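Long-range contacts in ankyrin repeat domain protein (Legionella pneumophila subsp. pneumophila, PDB 6MCA), which is a Legionella effector, AnkH, that interacts with the LARP7 component of the host 7SK snRNP complex and combines ankyrin repeats with a cysteine protease-like region: residues A[163-168]-A[419-424]; A[155-160]-A[179-184]; A[293-298]-A[329-334]; A[335-340]-A[356-361]; A[90-95]-A[102-107]. All coordinates share one frame; numbering follows the deposited sequence.

Contact 1. Residues A[163-168]-A[419-424]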
# COMPACT_ATOMS: atom_id res chain seq x y z
N PHE A 163 -11.25 -6.65 3.20
CA PHE A 163 -12.66 -6.78 3.54
C PHE A 163 -13.51 -5.66 2.96
O PHE A 163 -14.72 -5.63 3.22
CB PHE A 163 -12.82 -6.84 5.06
CG PHE A 163 -12.35 -8.13 5.67
CD1 PHE A 163 -13.15 -9.26 5.66
CD2 PHE A 163 -11.09 -8.22 6.24
CE1 PHE A 163 -12.71 -10.45 6.22
CE2 PHE A 163 -10.64 -9.40 6.80
CZ PHE A 163 -11.46 -10.52 6.79
N GLU A 164 -12.91 -4.75 2.19
CA GLU A 164 -13.64 -3.68 1.51
C GLU A 164 -14.45 -2.83 2.49
O GLU A 164 -15.61 -2.50 2.25
CB GLU A 164 -14.54 -4.23 0.40
CG GLU A 164 -13.79 -4.92 -0.72
CD GLU A 164 -14.70 -5.40 -1.83
OE1 GLU A 164 -14.38 -6.42 -2.47
OE2 GLU A 164 -15.74 -4.75 -2.07
N LEU A 165 -13.83 -2.48 3.61
CA LEU A 165 -14.51 -1.69 4.63
C LEU A 165 -14.60 -0.23 4.20
O LEU A 165 -13.71 0.31 3.53
CB LEU A 165 -13.77 -1.80 5.97
CG LEU A 165 -13.57 -3.21 6.51
CD1 LEU A 165 -12.84 -3.17 7.85
CD2 LEU A 165 -14.91 -3.92 6.65
N GLN A 166 -15.69 0.42 4.61
CA GLN A 166 -15.92 1.83 4.34
C GLN A 166 -15.79 2.63 5.62
O GLN A 166 -16.02 2.12 6.72
CB GLN A 166 -17.31 2.05 3.73
CG GLN A 166 -17.51 1.38 2.38
CD GLN A 166 -18.78 1.84 1.68
OE1 GLN A 166 -19.63 2.50 2.29
NE2 GLN A 166 -18.91 1.51 0.41
N GLY A 167 -15.40 3.89 5.47
CA GLY A 167 -15.28 4.78 6.61
C GLY A 167 -13.88 4.81 7.19
O GLY A 167 -12.89 4.43 6.56
N ASP A 168 -13.81 5.28 8.43
CA ASP A 168 -12.56 5.44 9.15
C ASP A 168 -12.49 4.47 10.33
O ASP A 168 -13.47 3.80 10.68
CB ASP A 168 -12.39 6.88 9.65
CG ASP A 168 -12.46 7.90 8.53
OD1 ASP A 168 -11.82 7.67 7.48
OD2 ASP A 168 -13.14 8.93 8.71
N PHE A 419 -19.71 -6.28 10.99
CA PHE A 419 -20.92 -5.60 10.53
C PHE A 419 -20.94 -5.43 9.02
O PHE A 419 -21.97 -5.65 8.38
CB PHE A 419 -21.05 -4.24 11.22
CG PHE A 419 -22.36 -3.56 10.96
CD1 PHE A 419 -23.52 -4.00 11.58
CD2 PHE A 419 -22.44 -2.47 10.10
CE1 PHE A 419 -24.73 -3.37 11.34
CE2 PHE A 419 -23.64 -1.84 9.86
CZ PHE A 419 -24.79 -2.29 10.48
N GLN A 420 -19.80 -5.07 8.42
CA GLN A 420 -19.81 -4.71 7.01
C GLN A 420 -19.58 -5.89 6.07
O GLN A 420 -20.15 -5.90 4.97
CB GLN A 420 -18.75 -3.64 6.73
CG GLN A 420 -18.90 -2.37 7.55
CD GLN A 420 -18.05 -1.23 7.02
OE1 GLN A 420 -17.89 -1.07 5.81
NE2 GLN A 420 -17.49 -0.44 7.93
N ALA A 421 -18.78 -6.88 6.46
CA ALA A 421 -18.27 -7.85 5.51
C ALA A 421 -18.80 -9.27 5.71
O ALA A 421 -18.46 -10.15 4.91
CB ALA A 421 -16.73 -7.88 5.56
N CYS A 422 -19.61 -9.52 6.73
CA CYS A 422 -20.08 -10.87 7.04
C CYS A 422 -21.56 -10.99 6.71
O CYS A 422 -22.39 -10.28 7.29
CB CYS A 422 -19.82 -11.21 8.51
SG CYS A 422 -18.07 -11.41 8.93
N ASP A 423 -21.88 -11.90 5.79
CA ASP A 423 -23.26 -12.23 5.45
C ASP A 423 -23.68 -13.50 6.17
O ASP A 423 -22.91 -14.47 6.22
CB ASP A 423 -23.43 -12.40 3.94
CG ASP A 423 -23.02 -11.16 3.16
OD1 ASP A 423 -23.07 -10.05 3.73
OD2 ASP A 423 -22.64 -11.31 1.98
N HIS A 424 -24.89 -13.50 6.72
CA HIS A 424 -25.36 -14.62 7.54
C HIS A 424 -25.57 -15.90 6.75
O HIS A 424 -25.75 -16.96 7.36
CB HIS A 424 -26.66 -14.23 8.25
CG HIS A 424 -27.90 -14.60 7.50
ND1 HIS A 424 -28.37 -13.86 6.43
CD2 HIS A 424 -28.76 -15.63 7.66
CE1 HIS A 424 -29.47 -14.42 5.97
NE2 HIS A 424 -29.73 -15.49 6.69
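The two backbones come within reach of each other at Phe-163 and Ala-421, whose CA atoms are 6.0 Å apart, and again at Leu-165 and Gln-420. One is the irregular chain leaving helix 147-162; the other is the end of helix 404-421. Between them the side-chain amide of Gln-420 acts as a substitute peptide group and binds both backbone polar atoms of one residue, Gln-166. Gln-166 N donates to Gln-420 OE1 at 2.9 Å in a nearly straight bond (169° at the hydrogen). Gln-420 NE2 returns a bond of 3.2 Å to Gln-166 O, lying in that carbonyl's plane on a lone pair, so the amide is gripped at both ends and its rotation is fixed. The extended side chain of Gln-420 carries the amide across. Helix 147-162 closes in a Schellman motif, with Glu-164 at positive phi, and the chain then runs extended past Gln-420. Apolar contacts accompany the bonds. Leu-165 CD2 leans on Gln-420 CB at 3.9 Å, while Phe-163 CD1 meets the methyl of Ala-421 at 3.8 Å. Leu-165 also rests on Tyr-183.

Contact 2. Residues A[155-160]-A[179-184]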
# COMPACT_ATOMS: atom_id res chain seq x y z
N ASN A 155 -1.79 -3.63 9.52
CA ASN A 155 -2.89 -4.57 9.66
C ASN A 155 -4.23 -3.90 9.40
O ASN A 155 -5.10 -4.47 8.73
CB ASN A 155 -2.87 -5.20 11.05
CG ASN A 155 -4.10 -6.03 11.34
OD1 ASN A 155 -4.19 -7.19 10.94
ND2 ASN A 155 -5.06 -5.44 12.04
N ALA A 156 -4.42 -2.68 9.90
CA ALA A 156 -5.69 -1.98 9.69
C ALA A 156 -5.90 -1.65 8.22
O ALA A 156 -7.01 -1.83 7.69
CB ALA A 156 -5.73 -0.70 10.53
N LYS A 157 -4.85 -1.19 7.53
CA LYS A 157 -4.98 -0.91 6.10
C LYS A 157 -5.28 -2.18 5.32
O LYS A 157 -6.16 -2.19 4.45
CB LYS A 157 -3.71 -0.24 5.58
CG LYS A 157 -3.51 1.19 6.07
CD LYS A 157 -4.58 2.11 5.53
CE LYS A 157 -4.55 2.19 4.01
NZ LYS A 157 -5.73 2.92 3.47
N LEU A 158 -4.56 -3.27 5.63
CA LEU A 158 -4.77 -4.52 4.92
C LEU A 158 -6.18 -5.05 5.14
O LEU A 158 -6.81 -5.59 4.22
CB LEU A 158 -3.73 -5.55 5.35
CG LEU A 158 -3.75 -6.89 4.62
CD1 LEU A 158 -3.54 -6.70 3.13
CD2 LEU A 158 -2.70 -7.83 5.20
N ILE A 159 -6.70 -4.91 6.36
CA ILE A 159 -8.06 -5.38 6.64
C ILE A 159 -9.08 -4.51 5.93
O ILE A 159 -10.04 -5.03 5.34
CB ILE A 159 -8.30 -5.42 8.16
CG1 ILE A 159 -7.77 -6.73 8.75
CG2 ILE A 159 -9.78 -5.25 8.48
CD1 ILE A 159 -7.98 -6.86 10.23
N GLY A 160 -8.90 -3.19 5.96
CA GLY A 160 -9.83 -2.31 5.26
C GLY A 160 -9.87 -2.58 3.77
O GLY A 160 -10.92 -2.46 3.14
N ILE A 179 -5.30 8.11 16.42
CA ILE A 179 -5.27 8.83 15.16
C ILE A 179 -6.20 8.13 14.18
O ILE A 179 -6.41 6.91 14.25
CB ILE A 179 -3.84 8.94 14.56
CG1 ILE A 179 -3.33 7.56 14.14
CG2 ILE A 179 -2.90 9.59 15.56
CD1 ILE A 179 -2.09 7.61 13.30
N GLU A 180 -6.76 8.91 13.26
CA GLU A 180 -7.70 8.38 12.29
C GLU A 180 -6.97 7.71 11.13
O GLU A 180 -5.88 8.13 10.73
CB GLU A 180 -8.61 9.49 11.76
CG GLU A 180 -9.85 9.73 12.60
CD GLU A 180 -11.07 10.07 11.77
OE1 GLU A 180 -10.92 10.27 10.54
OE2 GLU A 180 -12.18 10.14 12.33
N LEU A 181 -7.59 6.66 10.60
CA LEU A 181 -7.07 5.90 9.47
C LEU A 181 -8.22 5.65 8.52
O LEU A 181 -9.28 5.18 8.94
CB LEU A 181 -6.44 4.58 9.94
CG LEU A 181 -5.95 3.58 8.89
CD1 LEU A 181 -4.69 2.89 9.37
CD2 LEU A 181 -7.02 2.53 8.56
N ASP A 182 -8.00 5.97 7.25
CA ASP A 182 -9.04 5.87 6.22
C ASP A 182 -8.98 4.47 5.61
O ASP A 182 -8.00 4.11 4.95
CB ASP A 182 -8.85 6.95 5.17
CG ASP A 182 -9.97 6.98 4.15
OD1 ASP A 182 -11.00 6.31 4.37
OD2 ASP A 182 -9.81 7.67 3.12
N TYR A 183 -10.04 3.68 5.83
CA TYR A 183 -10.12 2.35 5.23
C TYR A 183 -10.06 2.41 3.71
O TYR A 183 -9.54 1.49 3.07
CB TYR A 183 -11.42 1.66 5.66
CG TYR A 183 -11.37 0.99 7.01
CD1 TYR A 183 -10.22 0.37 7.47
CD2 TYR A 183 -12.50 0.96 7.83
CE1 TYR A 183 -10.18 -0.25 8.71
CE2 TYR A 183 -12.47 0.35 9.06
CZ TYR A 183 -11.32 -0.26 9.50
OH TYR A 183 -11.29 -0.87 10.73
N GLU A 184 -10.58 3.49 3.11
CA GLU A 184 -10.73 3.58 1.67
C GLU A 184 -9.59 4.32 0.99
O GLU A 184 -9.53 4.33 -0.25
CB GLU A 184 -12.06 4.28 1.33
CG GLU A 184 -13.23 3.78 2.17
CD GLU A 184 -14.49 4.60 1.96
OE1 GLU A 184 -15.02 4.60 0.83
OE2 GLU A 184 -14.95 5.25 2.92
O HOH W 1 -7.33 0.34 4.12
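A buried lysine whose ammonium group is held by carbonyl oxygens and water marks the meeting of Lys-157 with Asp-182 and Tyr-183. Lys-157 NZ donates to Asp-182 O at 3.0 Å, nearly in line with the C=O bond, and makes a further hydrogen bond to the backbone oxygen of Gly-185. A water 3.1 Å from Lys-157 NZ accepts from it and donates in turn to the carbonyl oxygens of Lys-157 and Tyr-183, tying the helix backbone to the backbone of segment 179-184. The carboxylate of Asp-182 is not the partner: its OD2 lies 6.3 Å from Lys-157 NZ, close enough that it would probably still favour the positive charge. Instead, Asp-182 OD1 accepts from Glu-184 N in an Asx turn that bends the chain as the strand ends.

The lysine reaches this site by bending at chi2 and chi3 (-65° and -62°), which lays its aliphatic part across Leu-181, with Lys-157 CD 3.9 Å from Leu-181 CD2. The same leucine sets CD1 3.9 Å from Ala-156 CB. Beyond it, the Tyr-183 ring brings CD1 to 3.5 Å from Gly-160 CA, where the missing side chain lets ring and helix approach closely, and its edge meets Ala-156 O. Helix 147-162 thus backs the hairpin of strands 168-172 and 178-182, while Ile-413 of helix 404-421 packs on both Ala-156 and Tyr-183, and helix 373-399 touches Ile-159.

Contact 3. Residues A[293-298]-A[329-334]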
# COMPACT_ATOMS: atom_id res chain seq x y z
N ASN A 293 -6.98 -7.33 -20.43
CA ASN A 293 -6.69 -7.60 -21.83
C ASN A 293 -5.21 -7.88 -22.03
O ASN A 293 -4.36 -7.18 -21.46
CB ASN A 293 -7.12 -6.42 -22.72
CG ASN A 293 -8.62 -6.28 -22.82
OD1 ASN A 293 -9.27 -6.96 -23.61
ND2 ASN A 293 -9.19 -5.40 -22.01
N ILE A 294 -4.90 -8.89 -22.84
CA ILE A 294 -3.53 -9.33 -23.10
C ILE A 294 -3.27 -9.23 -24.59
O ILE A 294 -4.01 -9.80 -25.40
CB ILE A 294 -3.30 -10.77 -22.60
CG1 ILE A 294 -3.69 -10.90 -21.13
CG2 ILE A 294 -1.85 -11.18 -22.82
CD1 ILE A 294 -3.77 -12.33 -20.64
N TYR A 295 -2.21 -8.51 -24.95
CA TYR A 295 -1.81 -8.25 -26.32
C TYR A 295 -0.41 -8.81 -26.57
O TYR A 295 0.36 -9.04 -25.63
CB TYR A 295 -1.79 -6.74 -26.63
CG TYR A 295 -2.94 -5.94 -26.06
CD1 TYR A 295 -2.96 -5.57 -24.72
CD2 TYR A 295 -3.99 -5.52 -26.87
CE1 TYR A 295 -4.01 -4.83 -24.20
CE2 TYR A 295 -5.04 -4.78 -26.36
CZ TYR A 295 -5.04 -4.44 -25.03
OH TYR A 295 -6.08 -3.70 -24.52
N ARG A 296 -0.09 -9.00 -27.84
CA ARG A 296 1.27 -9.29 -28.27
C ARG A 296 1.94 -7.99 -28.69
O ARG A 296 1.35 -7.19 -29.43
CB ARG A 296 1.29 -10.30 -29.41
CG ARG A 296 2.70 -10.65 -29.89
CD ARG A 296 2.69 -11.26 -31.28
NE ARG A 296 1.87 -12.46 -31.36
CZ ARG A 296 2.27 -13.67 -30.97
NH1 ARG A 296 1.45 -14.70 -31.08
NH2 ARG A 296 3.49 -13.84 -30.48
N ILE A 297 3.17 -7.78 -28.23
CA ILE A 297 3.94 -6.59 -28.58
C ILE A 297 4.59 -6.84 -29.94
O ILE A 297 5.56 -7.59 -30.05
CB ILE A 297 4.98 -6.25 -27.52
CG1 ILE A 297 4.30 -5.99 -26.17
CG2 ILE A 297 5.81 -5.05 -27.94
CD1 ILE A 297 5.25 -5.99 -24.99
N THR A 298 4.05 -6.21 -30.99
CA THR A 298 4.56 -6.39 -32.34
C THR A 298 5.61 -5.36 -32.73
O THR A 298 6.31 -5.56 -33.73
CB THR A 298 3.41 -6.35 -33.36
OG1 THR A 298 2.84 -5.03 -33.39
CG2 THR A 298 2.33 -7.36 -32.98
N LEU A 329 3.47 0.62 -29.35
CA LEU A 329 3.96 -0.74 -29.18
C LEU A 329 3.38 -1.72 -30.19
O LEU A 329 3.86 -2.86 -30.27
CB LEU A 329 3.68 -1.25 -27.76
CG LEU A 329 4.15 -0.38 -26.60
CD1 LEU A 329 3.81 -1.03 -25.27
CD2 LEU A 329 5.65 -0.12 -26.70
N GLY A 330 2.38 -1.32 -30.96
CA GLY A 330 1.72 -2.22 -31.89
C GLY A 330 1.05 -3.37 -31.16
O GLY A 330 1.31 -4.54 -31.45
N LEU A 331 0.18 -3.04 -30.21
CA LEU A 331 -0.43 -4.03 -29.32
C LEU A 331 -1.50 -4.80 -30.08
O LEU A 331 -2.59 -4.27 -30.34
CB LEU A 331 -1.00 -3.35 -28.09
CG LEU A 331 0.03 -2.73 -27.15
CD1 LEU A 331 -0.62 -2.22 -25.88
CD2 LEU A 331 1.13 -3.73 -26.83
N LEU A 332 -1.20 -6.05 -30.41
CA LEU A 332 -2.15 -6.91 -31.12
C LEU A 332 -2.97 -7.70 -30.11
O LEU A 332 -2.41 -8.52 -29.37
CB LEU A 332 -1.41 -7.86 -32.04
CG LEU A 332 -2.21 -8.94 -32.78
CD1 LEU A 332 -3.38 -8.33 -33.53
CD2 LEU A 332 -1.31 -9.71 -33.72
N PRO A 333 -4.29 -7.49 -30.04
CA PRO A 333 -5.11 -8.22 -29.06
C PRO A 333 -4.97 -9.73 -29.22
O PRO A 333 -5.02 -10.26 -30.34
CB PRO A 333 -6.53 -7.75 -29.37
CG PRO A 333 -6.35 -6.41 -30.00
CD PRO A 333 -5.08 -6.50 -30.79
N PHE A 334 -4.79 -10.41 -28.10
CA PHE A 334 -4.52 -11.84 -28.12
C PHE A 334 -5.47 -12.61 -27.21
O PHE A 334 -6.04 -13.62 -27.62
CB PHE A 334 -3.06 -12.10 -27.71
CG PHE A 334 -2.70 -13.56 -27.65
CD1 PHE A 334 -2.39 -14.26 -28.80
CD2 PHE A 334 -2.67 -14.23 -26.43
CE1 PHE A 334 -2.06 -15.60 -28.75
CE2 PHE A 334 -2.34 -15.57 -26.37
CZ PHE A 334 -2.03 -16.26 -27.53
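Tyr-295 lies against Leu-331, Leu-332 and Pro-333, and its side chain traces the contact outward. CB lies 3.3 Å from Leu-332 O and also touches Leu-331 CB. CG stays with Leu-331 CB at 3.8 Å. Farther out, CD2 passes Pro-333 CA at 3.7 Å and CE2 brushes Pro-333 CG at 4.2 Å, while Leu-331 CD1 sits over one ring face, offset toward the rim. The ring can lean over its neighbours because chi1 of -41° sets CG beside the backbone N.

The backbones pair antiparallel around it: Arg-296 and Leu-332 form a hydrogen-bonded pair, Arg-296 N to Leu-332 O at 2.8 Å and Leu-332 N to Arg-296 O at 3.0 Å, and Phe-334 N reaches Ile-294 O at 2.9 Å. Ile-297 and Leu-331 lie side by side, pointing the same way, on one face; Arg-296 and Leu-332 are on the other. Strand 331-337 is an edge strand, within this chain, of a five-stranded antiparallel sheet; strand 276-280 flanks 292-297 on its other side, and Asn-326 of helix 318-329 packs on Tyr-295 and Leu-331.

Contact 4. Residues A[335-340]-A[356-361]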
# COMPACT_ATOMS: atom_id res chain seq x y z
N ALA A 335 -5.64 -12.14 -25.98
CA ALA A 335 -6.45 -12.87 -25.01
C ALA A 335 -7.08 -11.90 -24.02
O ALA A 335 -6.79 -10.71 -24.01
CB ALA A 335 -5.61 -13.92 -24.26
N GLN A 336 -7.97 -12.44 -23.19
CA GLN A 336 -8.61 -11.66 -22.14
C GLN A 336 -8.82 -12.56 -20.94
O GLN A 336 -8.79 -13.79 -21.05
CB GLN A 336 -9.94 -11.06 -22.61
CG GLN A 336 -10.95 -12.09 -23.08
CD GLN A 336 -12.12 -11.47 -23.83
OE1 GLN A 336 -12.03 -11.19 -25.02
NE2 GLN A 336 -13.23 -11.27 -23.13
N MET A 337 -9.02 -11.94 -19.78
CA MET A 337 -9.23 -12.72 -18.56
C MET A 337 -10.51 -12.25 -17.87
O MET A 337 -10.71 -11.03 -17.69
CB MET A 337 -8.04 -12.61 -17.61
CG MET A 337 -6.90 -13.56 -17.96
SD MET A 337 -5.56 -13.58 -16.76
CE MET A 337 -6.43 -14.09 -15.28
N PRO A 338 -11.40 -13.17 -17.47
CA PRO A 338 -12.67 -12.81 -16.82
C PRO A 338 -12.49 -12.43 -15.35
O PRO A 338 -12.92 -13.12 -14.43
CB PRO A 338 -13.51 -14.08 -17.01
CG PRO A 338 -12.50 -15.18 -17.00
CD PRO A 338 -11.27 -14.62 -17.68
N ILE A 339 -11.84 -11.30 -15.13
CA ILE A 339 -11.66 -10.75 -13.79
C ILE A 339 -12.87 -9.87 -13.47
O ILE A 339 -13.28 -9.06 -14.30
CB ILE A 339 -10.35 -9.96 -13.69
CG1 ILE A 339 -9.15 -10.90 -13.77
CG2 ILE A 339 -10.31 -9.15 -12.41
CD1 ILE A 339 -8.65 -11.39 -12.43
N SER A 340 -13.43 -10.04 -12.28
CA SER A 340 -14.63 -9.32 -11.91
C SER A 340 -14.37 -7.82 -11.86
O SER A 340 -13.29 -7.36 -11.48
CB SER A 340 -15.15 -9.80 -10.55
OG SER A 340 -14.39 -9.26 -9.49
N VAL A 356 -1.45 -10.47 -9.98
CA VAL A 356 -0.94 -11.80 -9.66
C VAL A 356 -1.49 -12.83 -10.64
O VAL A 356 -0.69 -13.50 -11.32
CB VAL A 356 -1.23 -12.17 -8.20
CG1 VAL A 356 -0.86 -13.62 -7.93
CG2 VAL A 356 -0.50 -11.24 -7.25
N PRO A 357 -2.81 -13.02 -10.78
CA PRO A 357 -3.29 -14.01 -11.75
C PRO A 357 -2.94 -13.67 -13.18
O PRO A 357 -2.67 -14.57 -13.98
CB PRO A 357 -4.81 -14.03 -11.52
CG PRO A 357 -5.12 -12.71 -10.95
CD PRO A 357 -3.94 -12.35 -10.10
N VAL A 358 -2.92 -12.38 -13.53
CA VAL A 358 -2.60 -11.99 -14.90
C VAL A 358 -1.15 -12.33 -15.22
O VAL A 358 -0.85 -12.91 -16.27
CB VAL A 358 -2.88 -10.49 -15.10
CG1 VAL A 358 -2.40 -10.04 -16.48
CG2 VAL A 358 -4.36 -10.21 -14.94
N ALA A 359 -0.22 -11.98 -14.32
CA ALA A 359 1.19 -12.30 -14.55
C ALA A 359 1.42 -13.81 -14.56
O ALA A 359 2.22 -14.31 -15.36
CB ALA A 359 2.06 -11.63 -13.49
N TYR A 360 0.70 -14.54 -13.70
CA TYR A 360 0.78 -16.00 -13.74
C TYR A 360 0.36 -16.54 -15.10
O TYR A 360 1.08 -17.33 -15.72
CB TYR A 360 -0.09 -16.59 -12.63
CG TYR A 360 0.19 -18.05 -12.36
CD1 TYR A 360 -0.33 -19.04 -13.18
CD2 TYR A 360 0.98 -18.44 -11.28
CE1 TYR A 360 -0.08 -20.38 -12.94
CE2 TYR A 360 1.24 -19.77 -11.04
CZ TYR A 360 0.71 -20.73 -11.87
OH TYR A 360 0.97 -22.06 -11.64
N SER A 361 -0.81 -16.11 -15.59
CA SER A 361 -1.29 -16.57 -16.89
C SER A 361 -0.31 -16.22 -18.00
O SER A 361 -0.05 -17.03 -18.89
CB SER A 361 -2.66 -15.96 -17.18
OG SER A 361 -3.66 -16.50 -16.34
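The sulfur end of Met-337 fills a shallow hollow on helix 355-364 bounded by Pro-357, Val-358 and Ser-361. These three stand at successive positions and one turn on, so they line a single helix face. Met-337 SD settles at the floor, 3.8 Å from Val-358 CA, with Val-358 CG2 at 4.0 Å and Ser-361 OG at 3.5 Å as walls. Its side chain runs straight out from the strand through chi2 of -174° and then bends at chi3, 59°, which swings the CE methyl across to Pro-357, where it lies 4.1 Å from CB.

A second bump stands alongside. Ile-339 sends CD1 to Pro-357 CG at 4.0 Å, the two side chains crossing at about a right angle. A kink at Pro-338, the centre of an inverse gamma turn closed by Ile-339 N to Met-337 O (2.8 Å), lies between the two residues, and both send their side chains toward the helix. At their closest the short strand and helix segments have axes 10.3 Å apart, a gap spanned by these side chains, while Val-292 of the adjoining strand touches Met-337, Ile-339 and Val-358 and continues the core between sheet and helix.

The chemistry is that of apolar packing with one polar atom satisfied at home. Ser-361 OG donates to Pro-357 O at 3.2 Å, on the opposite face of that carbonyl from Ser-361 N, so the hydroxyl's hydrogen is directed within the helix and the thioether meets the serine through close packing.

Contact 5. Residues A[90-95]-A[102-107]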
# COMPACT_ATOMS: atom_id res chain seq x y z
N THR A 90 8.84 13.38 6.99
CA THR A 90 9.98 14.05 7.59
C THR A 90 11.25 13.61 6.87
O THR A 90 11.24 12.63 6.12
CB THR A 90 10.05 13.74 9.08
OG1 THR A 90 10.46 12.37 9.27
CG2 THR A 90 8.70 13.96 9.74
N PRO A 91 12.37 14.32 7.07
CA PRO A 91 13.64 13.84 6.51
C PRO A 91 13.98 12.41 6.92
O PRO A 91 14.59 11.67 6.14
CB PRO A 91 14.66 14.84 7.07
CG PRO A 91 13.88 16.09 7.24
CD PRO A 91 12.49 15.68 7.64
N LEU A 92 13.60 12.00 8.13
CA LEU A 92 13.82 10.62 8.55
C LEU A 92 13.02 9.65 7.70
O LEU A 92 13.51 8.57 7.37
CB LEU A 92 13.48 10.46 10.03
CG LEU A 92 13.91 9.13 10.66
CD1 LEU A 92 15.42 8.97 10.58
CD2 LEU A 92 13.43 9.05 12.10
N HIS A 93 11.78 10.01 7.36
CA HIS A 93 10.99 9.19 6.44
C HIS A 93 11.73 8.97 5.13
O HIS A 93 11.81 7.84 4.63
CB HIS A 93 9.64 9.85 6.17
CG HIS A 93 8.59 9.54 7.19
ND1 HIS A 93 8.32 10.37 8.26
CD2 HIS A 93 7.72 8.50 7.29
CE1 HIS A 93 7.34 9.85 8.98
NE2 HIS A 93 6.96 8.72 8.42
N TRP A 94 12.30 10.04 4.57
CA TRP A 94 12.98 9.93 3.28
C TRP A 94 14.26 9.11 3.40
O TRP A 94 14.58 8.31 2.51
CB TRP A 94 13.28 11.32 2.73
CG TRP A 94 12.05 12.06 2.34
CD1 TRP A 94 11.43 13.05 3.04
CD2 TRP A 94 11.29 11.87 1.14
NE1 TRP A 94 10.32 13.49 2.35
CE2 TRP A 94 10.21 12.79 1.19
CE3 TRP A 94 11.40 11.02 0.04
CZ2 TRP A 94 9.26 12.87 0.17
CZ3 TRP A 94 10.46 11.11 -0.97
CH2 TRP A 94 9.40 12.03 -0.90
N ALA A 95 15.00 9.29 4.50
CA ALA A 95 16.22 8.51 4.69
C ALA A 95 15.91 7.03 4.86
O ALA A 95 16.63 6.17 4.34
CB ALA A 95 17.00 9.04 5.89
N ASP A 102 23.49 5.42 7.05
CA ASP A 102 24.30 6.54 7.52
C ASP A 102 23.45 7.80 7.69
O ASP A 102 23.55 8.49 8.71
CB ASP A 102 25.45 6.80 6.55
CG ASP A 102 26.42 5.64 6.48
OD1 ASP A 102 26.58 4.94 7.50
OD2 ASP A 102 27.03 5.43 5.41
N MET A 103 22.59 8.10 6.71
CA MET A 103 21.73 9.27 6.81
C MET A 103 20.73 9.11 7.95
O MET A 103 20.46 10.08 8.68
CB MET A 103 21.01 9.51 5.49
CG MET A 103 20.14 10.76 5.47
SD MET A 103 21.09 12.28 5.30
CE MET A 103 21.83 12.03 3.69
N THR A 104 20.17 7.91 8.12
CA THR A 104 19.23 7.68 9.21
C THR A 104 19.91 7.87 10.56
O THR A 104 19.34 8.48 11.47
CB THR A 104 18.64 6.27 9.11
OG1 THR A 104 17.99 6.11 7.84
CG2 THR A 104 17.64 6.02 10.23
N LYS A 105 21.14 7.36 10.71
CA LYS A 105 21.87 7.52 11.96
C LYS A 105 22.20 8.99 12.22
O LYS A 105 22.08 9.46 13.35
CB LYS A 105 23.14 6.68 11.93
CG LYS A 105 23.85 6.57 13.28
CD LYS A 105 25.18 5.84 13.14
CE LYS A 105 25.91 5.76 14.46
NZ LYS A 105 27.28 5.20 14.31
N LEU A 106 22.61 9.72 11.18
CA LEU A 106 22.88 11.14 11.33
C LEU A 106 21.64 11.90 11.78
O LEU A 106 21.70 12.73 12.69
CB LEU A 106 23.41 11.72 10.02
CG LEU A 106 23.48 13.25 9.95
CD1 LEU A 106 24.50 13.79 10.95
CD2 LEU A 106 23.80 13.72 8.54
N LEU A 107 20.49 11.61 11.16
CA LEU A 107 19.26 12.30 11.53
C LEU A 107 18.84 11.95 12.95
O LEU A 107 18.46 12.84 13.72
CB LEU A 107 18.15 11.95 10.54
CG LEU A 107 18.34 12.49 9.12
CD1 LEU A 107 17.24 12.00 8.20
CD2 LEU A 107 18.40 14.01 9.13
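Apolar packing joins Ala-95 to Met-103 and Leu-107, and it makes up most of this contact. The Ala-95 methyl sits in a pocket formed by Met-103 CG at 3.6 Å, Thr-104 OG1 at 3.7 Å and Leu-107 CD1. That leucine, placed by chi1 of -68° beside its backbone N, pushes CD1 against the first turn of the other helix, 3.4 Å from Pro-91 O and 4.0 Å from Pro-91 CB. Leu-92 slides past Leu-107 in the opposite direction, CD1 against CB, and meets Thr-104 CG2 at 3.7 Å at about a right angle. With alanine here, the axes of the short helix segments come to 9.0 Å, their directions 159° apart.

The antiparallel pair is as expected of an ankyrin repeat, and Thr-90, Pro-91, Leu-92 and His-93 match the family's TPLH signature at the start of its first helix. Polar interactions in that signature stay on one side of the contact. Thr-90 occupies the N-cap position, and Thr-90 OG1 and His-93 ND1 share a hydrogen bond of 3.1 Å. Thr-90 N adds a weak one to the same ring nitrogen, so the imidazole is tied to the helix start. Its other nitrogen, His-93 NE2, bonds to Leu-122 O, linking the helix to the chain that follows. On the second helix, Thr-104 OG1 hydrogen-bonds to Asp-100 O, while its CG2 methyl turns to Leu-92.

In the fold
Contacts 1 and 2 adjoin, their centres 12 Å apart: Gly-167 N probably bonds to Glu-184 OE2 and Leu-165 N to Gly-160 O, both at 2.9 Å, so the loop used by contact 1 is fastened to the helix and turn of contact 2. Along the chain their segments alternate. Contacts 3 and 4 share strand 331-337, with centres 15 Å apart, and the bond between Ile-294 N and Ala-335 O carries one into the other. Contact 5, in the ankyrin repeat, stands apart: its centre is about 26 Å from that of contact 2 and 44 Å from that of contact 3, and it lies across the chain's centre from contacts 1 and 4.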